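Local coordinates for hypothetical protein PH0250 (Pyrococcus horikoshii, PDB 2EKD) that is of unknown function but belongs to an archaeal family of the P-loop NTPase clan and is probably a KaiC-like domain protein, at residues V44-D50 with I75-K81; H122-G128 with V159-H163. All coordinates share one frame; numbering follows the deposited sequence.

Contact 1: residues V44-D50 with I75-K81; sequences VVDDILD and IKMGGTK
Strands 44-48 and 75-77 run parallel, their axes 4.6 Å apart and 17° from aligned, with Asp46 opposite Ile75, Asp47 opposite Lys76 and Ile48 opposite Met77. Backbone bonds from Ile75 N to Val45 O, Asp47 N to Ile75 O, Met77 N to Asp47 O and Leu49 N to Met77 O join them in the regular parallel pattern. On one face, the selenium of selenomethionine Met77 lies 3.7 Å from Ile48 CG1. Its extended chain brings CE against Asp46 CB and CG. Asp46 OD1 rests 3.4 Å from Ile75 CB and weakly hydrogen-bonds Tyr102 OH, as OD2 does Asn116 ND2. On the face of Asp47 and Lys76 the contact is a salt-bridge network. The Lys76 chain bends at chi3 (65°) and chi4 (69°), carrying NZ to the loops beyond the strands. There NZ makes a salt bridge to Asp50 OD1 at 2.9 Å, nearly in line with the C-O bond, and a hydrogen bond to Lys81 O at 2.7 Å. A weak salt bridge reaches Asp47 OD2, while Asp47 OD1 accepts from Tyr52 N. One water links Lys76 NZ, Asp50 N, Asp47 O and Gly78 O. The Asp50 carboxylate also grips the 79-81 turn: Thr80 N points to the syn lone pair of OD2, and Lys81 N meets OD1 at 2.8 Å from above the carboxylate plane. An alanine in place of Asp50 would probably leave Lys76 without its closer carboxylate and the amides of Thr80 and Lys81 without their acceptor. Gly79 passes close to this carboxylate, where a CB would clash with OD1. Lys81 NZ hydrogen-bonds Asn142 OD1 of the second subunit. In the sheet, strand 114-119 flanks 44-48 and strand 85-90 flanks 73-77. Helix 121-127 packs on Ile48 and Leu49.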
ATOM      1  N   VAL F  44     -18.417  -3.770 -36.613  1.00 24.43           N
ATOM      2  CA  VAL F  44     -18.823  -2.481 -36.068  1.00 22.94           C
ATOM      3  C   VAL F  44     -17.959  -2.210 -34.838  1.00 22.80           C
ATOM      4  O   VAL F  44     -17.962  -2.978 -33.871  1.00 22.05           O
ATOM      5  CB  VAL F  44     -20.304  -2.450 -35.659  1.00 23.85           C
ATOM      6  CG1 VAL F  44     -20.633  -1.109 -35.009  1.00 23.38           C
ATOM      7  CG2 VAL F  44     -21.182  -2.651 -36.881  1.00 25.83           C
ATOM      8  N   VAL F  45     -17.216  -1.113 -34.890  1.00 21.24           N
ATOM      9  CA  VAL F  45     -16.328  -0.732 -33.804  1.00 19.78           C
ATOM     10  C   VAL F  45     -16.908   0.377 -32.920  1.00 21.92           C
ATOM     11  O   VAL F  45     -17.411   1.386 -33.416  1.00 22.19           O
ATOM     12  CB  VAL F  45     -14.968  -0.239 -34.366  1.00 19.18           C
ATOM     13  CG1 VAL F  45     -14.063   0.222 -33.231  1.00 18.59           C
ATOM     14  CG2 VAL F  45     -14.297  -1.345 -35.177  1.00 14.59           C
ATOM     15  N   ASP F  46     -16.861   0.171 -31.610  1.00 22.04           N
ATOM     16  CA  ASP F  46     -17.310   1.191 -30.673  1.00 23.16           C
ATOM     17  C   ASP F  46     -16.001   1.853 -30.240  1.00 22.36           C
ATOM     18  O   ASP F  46     -15.201   1.268 -29.506  1.00 22.59           O
ATOM     19  CB  ASP F  46     -18.036   0.573 -29.478  1.00 23.59           C
ATOM     20  CG  ASP F  46     -19.394   0.015 -29.853  1.00 28.01           C
ATOM     21  OD1 ASP F  46     -20.069   0.633 -30.703  1.00 32.56           O
ATOM     22  OD2 ASP F  46     -19.799  -1.026 -29.298  1.00 29.16           O
ATOM     23  N   ASP F  47     -15.784   3.064 -30.734  1.00 21.28           N
ATOM     24  CA  ASP F  47     -14.563   3.807 -30.467  1.00 20.88           C
ATOM     25  C   ASP F  47     -14.692   4.795 -29.310  1.00 19.57           C
ATOM     26  O   ASP F  47     -15.280   5.873 -29.446  1.00 17.75           O
ATOM     27  CB  ASP F  47     -14.143   4.515 -31.757  1.00 22.09           C
ATOM     28  CG  ASP F  47     -12.899   5.349 -31.593  1.00 24.17           C
ATOM     29  OD1 ASP F  47     -12.168   5.166 -30.596  1.00 25.66           O
ATOM     30  OD2 ASP F  47     -12.648   6.184 -32.487  1.00 26.84           O
ATOM     31  N   ILE F  48     -14.143   4.410 -28.162  1.00 18.68           N
ATOM     32  CA  ILE F  48     -14.195   5.259 -26.980  1.00 19.44           C
ATOM     33  C   ILE F  48     -12.953   6.135 -26.884  1.00 18.58           C
ATOM     34  O   ILE F  48     -11.822   5.642 -26.910  1.00 18.33           O
ATOM     35  CB  ILE F  48     -14.305   4.424 -25.682  1.00 18.47           C
ATOM     36  CG1 ILE F  48     -15.538   3.517 -25.740  1.00 20.31           C
ATOM     37  CG2 ILE F  48     -14.400   5.349 -24.484  1.00 17.30           C
ATOM     38  CD1 ILE F  48     -15.580   2.453 -24.640  1.00 17.31           C
ATOM     39  N   LEU F  49     -13.185   7.440 -26.785  1.00 19.70           N
ATOM     40  CA  LEU F  49     -12.120   8.427 -26.655  1.00 18.00           C
ATOM     41  C   LEU F  49     -10.954   8.283 -27.627  1.00 18.57           C
ATOM     42  O   LEU F  49      -9.793   8.260 -27.222  1.00 18.99           O
ATOM     43  CB  LEU F  49     -11.613   8.426 -25.210  1.00 17.76           C
ATOM     44  CG  LEU F  49     -12.658   8.971 -24.227  1.00 20.49           C
ATOM     45  CD1 LEU F  49     -12.272   8.659 -22.785  1.00 19.03           C
ATOM     46  CD2 LEU F  49     -12.799  10.483 -24.449  1.00 18.86           C
ATOM     47  N   ASP F  50     -11.276   8.195 -28.914  1.00 18.76           N
ATOM     48  CA  ASP F  50     -10.274   8.083 -29.977  1.00 20.28           C
ATOM     49  C   ASP F  50      -9.258   6.945 -29.867  1.00 20.74           C
ATOM     50  O   ASP F  50      -8.147   7.053 -30.395  1.00 20.11           O
ATOM     51  CB  ASP F  50      -9.505   9.404 -30.126  1.00 23.84           C
ATOM     52  CG  ASP F  50     -10.407  10.568 -30.506  1.00 27.00           C
ATOM     53  OD1 ASP F  50     -11.372  10.359 -31.276  1.00 26.80           O
ATOM     54  OD2 ASP F  50     -10.139  11.697 -30.041  1.00 29.44           O
ATOM     55  N   ILE F  75     -19.018   3.569 -34.175  1.00 23.74           N
ATOM     56  CA  ILE F  75     -19.877   4.322 -33.272  1.00 23.45           C
ATOM     57  C   ILE F  75     -18.909   4.981 -32.294  1.00 25.26           C
ATOM     58  O   ILE F  75     -18.311   4.310 -31.447  1.00 24.75           O
ATOM     59  CB  ILE F  75     -20.835   3.413 -32.482  1.00 23.63           C
ATOM     60  CG1 ILE F  75     -21.811   2.725 -33.439  1.00 22.63           C
ATOM     61  CG2 ILE F  75     -21.603   4.243 -31.446  1.00 22.57           C
ATOM     62  CD1 ILE F  75     -22.824   1.841 -32.741  1.00 23.26           C
ATOM     63  N   LYS F  76     -18.737   6.292 -32.429  1.00 25.96           N
ATOM     64  CA  LYS F  76     -17.819   7.025 -31.571  1.00 27.84           C
ATOM     65  C   LYS F  76     -18.441   7.423 -30.245  1.00 28.25           C
ATOM     66  O   LYS F  76     -19.582   7.864 -30.193  1.00 27.60           O
ATOM     67  CB  LYS F  76     -17.290   8.274 -32.295  1.00 26.99           C
ATOM     68  CG  LYS F  76     -16.356   7.959 -33.460  1.00 25.81           C
ATOM     69  CD  LYS F  76     -15.734   9.220 -34.067  1.00 26.20           C
ATOM     70  CE  LYS F  76     -14.799   9.947 -33.097  1.00 26.20           C
ATOM     71  NZ  LYS F  76     -13.538   9.189 -32.823  1.00 26.15           N
HETATM   72  N   MSE F  77     -17.679   7.242 -29.175  1.00 30.84           N
HETATM   73  CA  MSE F  77     -18.122   7.597 -27.832  1.00 34.73           C
HETATM   74  C   MSE F  77     -17.087   8.612 -27.344  1.00 33.45           C
HETATM   75  O   MSE F  77     -16.094   8.266 -26.703  1.00 31.89           O
HETATM   76  CB  MSE F  77     -18.169   6.339 -26.954  1.00 39.61           C
HETATM   77  CG  MSE F  77     -18.922   5.181 -27.641  1.00 46.65           C
HETATM   78 SE   MSE F  77     -19.127   3.667 -26.678  1.00 60.82          SE
HETATM   79  CE  MSE F  77     -20.422   2.842 -27.603  1.00 53.56           C
ATOM     80  N   GLY F  78     -17.328   9.875 -27.684  1.00 33.22           N
ATOM     81  CA  GLY F  78     -16.398  10.934 -27.342  1.00 31.90           C
ATOM     82  C   GLY F  78     -15.336  10.897 -28.426  1.00 32.51           C
ATOM     83  O   GLY F  78     -15.500  10.186 -29.419  1.00 31.07           O
ATOM     84  N   GLY F  79     -14.253  11.647 -28.258  1.00 33.50           N
ATOM     85  CA  GLY F  79     -13.203  11.630 -29.259  1.00 35.02           C
ATOM     86  C   GLY F  79     -13.260  12.758 -30.271  1.00 36.31           C
ATOM     87  O   GLY F  79     -14.280  13.426 -30.422  1.00 35.97           O
ATOM     88  N   THR F  80     -12.148  12.944 -30.977  1.00 37.95           N
ATOM     89  CA  THR F  80     -11.990  13.988 -31.985  1.00 39.25           C
ATOM     90  C   THR F  80     -11.478  13.434 -33.319  1.00 39.41           C
ATOM     91  O   THR F  80     -11.664  14.051 -34.371  1.00 39.47           O
ATOM     92  CB  THR F  80     -11.000  15.072 -31.468  1.00 40.06           C
ATOM     93  OG1 THR F  80     -11.712  16.010 -30.652  1.00 39.78           O
ATOM     94  CG2 THR F  80     -10.306  15.794 -32.620  1.00 40.63           C
ATOM     95  N   LYS F  81     -10.829  12.274 -33.269  1.00 39.26           N
ATOM     96  CA  LYS F  81     -10.276  11.657 -34.468  1.00 39.03           C
ATOM     97  C   LYS F  81     -11.215  10.679 -35.157  1.00 38.81           C
ATOM     98  O   LYS F  81     -11.522   9.608 -34.628  1.00 38.40           O
ATOM     99  CB  LYS F  81      -8.961  10.945 -34.144  1.00 41.06           C
ATOM    100  CG  LYS F  81      -7.782  11.870 -33.913  1.00 41.35           C
ATOM    101  CD  LYS F  81      -7.837  12.540 -32.561  1.00 44.60           C
ATOM    102  CE  LYS F  81      -6.646  13.466 -32.383  1.00 45.13           C
ATOM    103  NZ  LYS F  81      -5.365  12.770 -32.696  1.00 45.95           N
TER
HETATM  104  O   HOH W   1     -14.030   8.226 -30.009  1.00 18.82           O

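Contact 2: residues H122-G128 with V159-H163; sequences HKLILLG and VIEKH
Helices 122-127 and 159-163 lie side by side, their axes 9.3 Å apart at closest approach and nearly parallel, crossing at 17°. His122 CA faces Ile160 and Leu126 CA faces His163. Toward the N-terminal ends of the segments the contact is apolar. His122 CB sits 3.7 Å from Ile160 CG1, and Ile160 CD1 meets Ile125 CD1 at 3.8 Å. Val159 CG1 touches both His122 CB and Leu126 CB. The His163 side chain reaches across to Leu126 and Gly128. With CG anti to the backbone N (chi1 174°), its ring lies flat over Leu126, whose CA is 3.9 Å from the ring centroid and almost on the ring normal, a CH-pi contact. At the ring edge, NE2 donates to Gly128 O at 3.0 Å, nearly in the ring plane. Ile125 O is also near NE2, but the angle is poor for a bond, and this carbonyl accepts from Asn133 ND2. Around the pair, helix 165-174 packs on Ile125 and Ile160, and Leu170 of the second subunit packs on Leu126. The contact thus joins two helices mainly by aliphatic groups, while one imidazole ties the last carbonyl of 122-128. The bond places the hydrogen on NE2, which the carbonyls nearby would probably favour.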
ATOM      1  N   HIS F 122     -10.946   0.998 -20.620  1.00 15.26           N
ATOM      2  CA  HIS F 122     -10.103   1.304 -19.462  1.00 16.36           C
ATOM      3  C   HIS F 122      -9.947   2.812 -19.228  1.00 17.44           C
ATOM      4  O   HIS F 122      -9.714   3.245 -18.098  1.00 17.64           O
ATOM      5  CB  HIS F 122      -8.720   0.667 -19.613  1.00 14.20           C
ATOM      6  CG  HIS F 122      -8.040   0.991 -20.906  1.00 14.33           C
ATOM      7  ND1 HIS F 122      -8.237   0.256 -22.055  1.00 13.44           N
ATOM      8  CD2 HIS F 122      -7.187   1.990 -21.239  1.00 12.51           C
ATOM      9  CE1 HIS F 122      -7.536   0.787 -23.039  1.00 12.91           C
ATOM     10  NE2 HIS F 122      -6.891   1.840 -22.571  1.00 13.65           N
ATOM     11  N   LYS F 123     -10.083   3.609 -20.285  1.00 18.03           N
ATOM     12  CA  LYS F 123      -9.966   5.062 -20.147  1.00 20.34           C
ATOM     13  C   LYS F 123     -11.127   5.626 -19.330  1.00 20.16           C
ATOM     14  O   LYS F 123     -10.924   6.477 -18.460  1.00 20.54           O
ATOM     15  CB  LYS F 123      -9.918   5.738 -21.525  1.00 19.26           C
ATOM     16  CG  LYS F 123      -8.638   5.463 -22.298  1.00 20.37           C
ATOM     17  CD  LYS F 123      -8.694   6.048 -23.702  1.00 23.37           C
ATOM     18  CE  LYS F 123      -7.430   5.702 -24.493  1.00 25.41           C
ATOM     19  NZ  LYS F 123      -7.397   6.351 -25.841  1.00 26.04           N
ATOM     20  N   LEU F 124     -12.339   5.153 -19.606  1.00 19.30           N
ATOM     21  CA  LEU F 124     -13.521   5.615 -18.877  1.00 21.03           C
ATOM     22  C   LEU F 124     -13.383   5.292 -17.401  1.00 21.24           C
ATOM     23  O   LEU F 124     -13.827   6.050 -16.533  1.00 21.64           O
ATOM     24  CB  LEU F 124     -14.783   4.932 -19.396  1.00 20.41           C
ATOM     25  CG  LEU F 124     -15.238   5.255 -20.815  1.00 24.90           C
ATOM     26  CD1 LEU F 124     -16.532   4.473 -21.121  1.00 21.77           C
ATOM     27  CD2 LEU F 124     -15.465   6.760 -20.936  1.00 23.90           C
ATOM     28  N   ILE F 125     -12.776   4.146 -17.130  1.00 19.14           N
ATOM     29  CA  ILE F 125     -12.582   3.684 -15.774  1.00 19.25           C
ATOM     30  C   ILE F 125     -11.477   4.462 -15.070  1.00 20.22           C
ATOM     31  O   ILE F 125     -11.624   4.836 -13.908  1.00 19.19           O
ATOM     32  CB  ILE F 125     -12.250   2.181 -15.772  1.00 19.29           C
ATOM     33  CG1 ILE F 125     -13.488   1.399 -16.218  1.00 18.47           C
ATOM     34  CG2 ILE F 125     -11.765   1.746 -14.393  1.00 17.11           C
ATOM     35  CD1 ILE F 125     -13.247  -0.075 -16.436  1.00 20.13           C
ATOM     36  N   LEU F 126     -10.374   4.702 -15.775  1.00 20.14           N
ATOM     37  CA  LEU F 126      -9.259   5.441 -15.196  1.00 20.31           C
ATOM     38  C   LEU F 126      -9.695   6.853 -14.805  1.00 22.02           C
ATOM     39  O   LEU F 126      -9.215   7.403 -13.814  1.00 25.02           O
ATOM     40  CB  LEU F 126      -8.095   5.524 -16.193  1.00 17.66           C
ATOM     41  CG  LEU F 126      -6.864   6.334 -15.770  1.00 17.11           C
ATOM     42  CD1 LEU F 126      -6.285   5.740 -14.485  1.00 16.74           C
ATOM     43  CD2 LEU F 126      -5.812   6.316 -16.879  1.00 12.86           C
ATOM     44  N   LEU F 127     -10.610   7.426 -15.580  1.00 20.84           N
ATOM     45  CA  LEU F 127     -11.099   8.781 -15.336  1.00 23.35           C
ATOM     46  C   LEU F 127     -12.141   8.931 -14.231  1.00 23.65           C
ATOM     47  O   LEU F 127     -12.299  10.017 -13.676  1.00 22.10           O
ATOM     48  CB  LEU F 127     -11.683   9.359 -16.627  1.00 26.02           C
ATOM     49  CG  LEU F 127     -10.690   9.728 -17.732  1.00 28.40           C
ATOM     50  CD1 LEU F 127     -11.402   9.748 -19.079  1.00 29.16           C
ATOM     51  CD2 LEU F 127     -10.063  11.081 -17.417  1.00 28.17           C
ATOM     52  N   GLY F 128     -12.857   7.857 -13.911  1.00 22.45           N
ATOM     53  CA  GLY F 128     -13.886   7.965 -12.896  1.00 20.21           C
ATOM     54  C   GLY F 128     -13.598   7.376 -11.530  1.00 19.67           C
ATOM     55  O   GLY F 128     -12.636   6.622 -11.340  1.00 20.36           O
ATOM     56  N   VAL F 159      -4.033  -0.993 -16.383  1.00 16.80           N
ATOM     57  CA  VAL F 159      -4.623   0.311 -16.158  1.00 17.25           C
ATOM     58  C   VAL F 159      -5.843   0.183 -15.244  1.00 19.90           C
ATOM     59  O   VAL F 159      -6.013   0.980 -14.325  1.00 20.84           O
ATOM     60  CB  VAL F 159      -5.048   0.967 -17.489  1.00 15.57           C
ATOM     61  CG1 VAL F 159      -5.928   2.172 -17.221  1.00 18.41           C
ATOM     62  CG2 VAL F 159      -3.818   1.386 -18.274  1.00 16.62           C
ATOM     63  N   ILE F 160      -6.693  -0.814 -15.488  1.00 19.64           N
ATOM     64  CA  ILE F 160      -7.879  -1.000 -14.649  1.00 21.02           C
ATOM     65  C   ILE F 160      -7.476  -1.582 -13.290  1.00 22.62           C
ATOM     66  O   ILE F 160      -7.905  -1.105 -12.240  1.00 22.26           O
ATOM     67  CB  ILE F 160      -8.909  -1.963 -15.301  1.00 19.22           C
ATOM     68  CG1 ILE F 160      -9.385  -1.406 -16.646  1.00 18.28           C
ATOM     69  CG2 ILE F 160     -10.084  -2.156 -14.365  1.00 15.02           C
ATOM     70  CD1 ILE F 160     -10.369  -2.316 -17.375  1.00 17.22           C
ATOM     71  N   GLU F 161      -6.642  -2.613 -13.327  1.00 24.15           N
ATOM     72  CA  GLU F 161      -6.172  -3.281 -12.117  1.00 27.31           C
ATOM     73  C   GLU F 161      -5.526  -2.315 -11.119  1.00 26.78           C
ATOM     74  O   GLU F 161      -5.864  -2.315  -9.933  1.00 26.00           O
ATOM     75  CB  GLU F 161      -5.186  -4.384 -12.514  1.00 29.98           C
ATOM     76  CG  GLU F 161      -4.337  -4.974 -11.392  1.00 40.42           C
ATOM     77  CD  GLU F 161      -5.135  -5.769 -10.383  1.00 44.02           C
ATOM     78  OE1 GLU F 161      -6.014  -6.553 -10.803  1.00 49.24           O
ATOM     79  OE2 GLU F 161      -4.871  -5.622  -9.168  1.00 46.68           O
ATOM     80  N   LYS F 162      -4.615  -1.479 -11.602  1.00 27.18           N
ATOM     81  CA  LYS F 162      -3.919  -0.531 -10.738  1.00 29.09           C
ATOM     82  C   LYS F 162      -4.763   0.674 -10.313  1.00 28.73           C
ATOM     83  O   LYS F 162      -4.487   1.292  -9.287  1.00 31.14           O
ATOM     84  CB  LYS F 162      -2.623  -0.079 -11.418  1.00 30.94           C
ATOM     85  CG  LYS F 162      -1.720  -1.258 -11.778  1.00 33.87           C
ATOM     86  CD  LYS F 162      -0.473  -0.827 -12.526  1.00 38.68           C
ATOM     87  CE  LYS F 162       0.379  -2.026 -12.941  1.00 41.29           C
ATOM     88  NZ  LYS F 162       0.703  -2.924 -11.790  1.00 43.39           N
ATOM     89  N   HIS F 163      -5.787   1.008 -11.093  1.00 27.04           N
ATOM     90  CA  HIS F 163      -6.665   2.124 -10.745  1.00 25.69           C
ATOM     91  C   HIS F 163      -7.675   1.646  -9.701  1.00 25.96           C
ATOM     92  O   HIS F 163      -7.895   2.310  -8.690  1.00 27.12           O
ATOM     93  CB  HIS F 163      -7.414   2.628 -11.978  1.00 23.47           C
ATOM     94  CG  HIS F 163      -8.431   3.685 -11.673  1.00 22.99           C
ATOM     95  ND1 HIS F 163      -8.087   4.955 -11.259  1.00 23.25           N
ATOM     96  CD2 HIS F 163      -9.784   3.662 -11.737  1.00 20.90           C
ATOM     97  CE1 HIS F 163      -9.184   5.671 -11.084  1.00 23.27           C
ATOM     98  NE2 HIS F 163     -10.228   4.909 -11.368  1.00 25.43           N
TER

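Contact 1 and contact 2 have centres about 17 Å apart and come in series along the chain, since 75-81 ends before 122-128 begins. Contact 1 pairs two neighbouring strands of the central sheet. Contact 2 pairs two helices that follow strands 114-119 and 149-156 of the same sheet. Strand 114-119 lies beside 44-48, so helix 121-127 lies next to contact 1. They touch there: Ile48 CG2 packs 3.8 Å from Leu124 CG, and Leu49 CD1 meets Leu127 CD1 at 4.0 Å. Helix 121-127 therefore bridges the strand ends and the second helix within one alpha/beta domain, consistent with the P-loop NTPase clan.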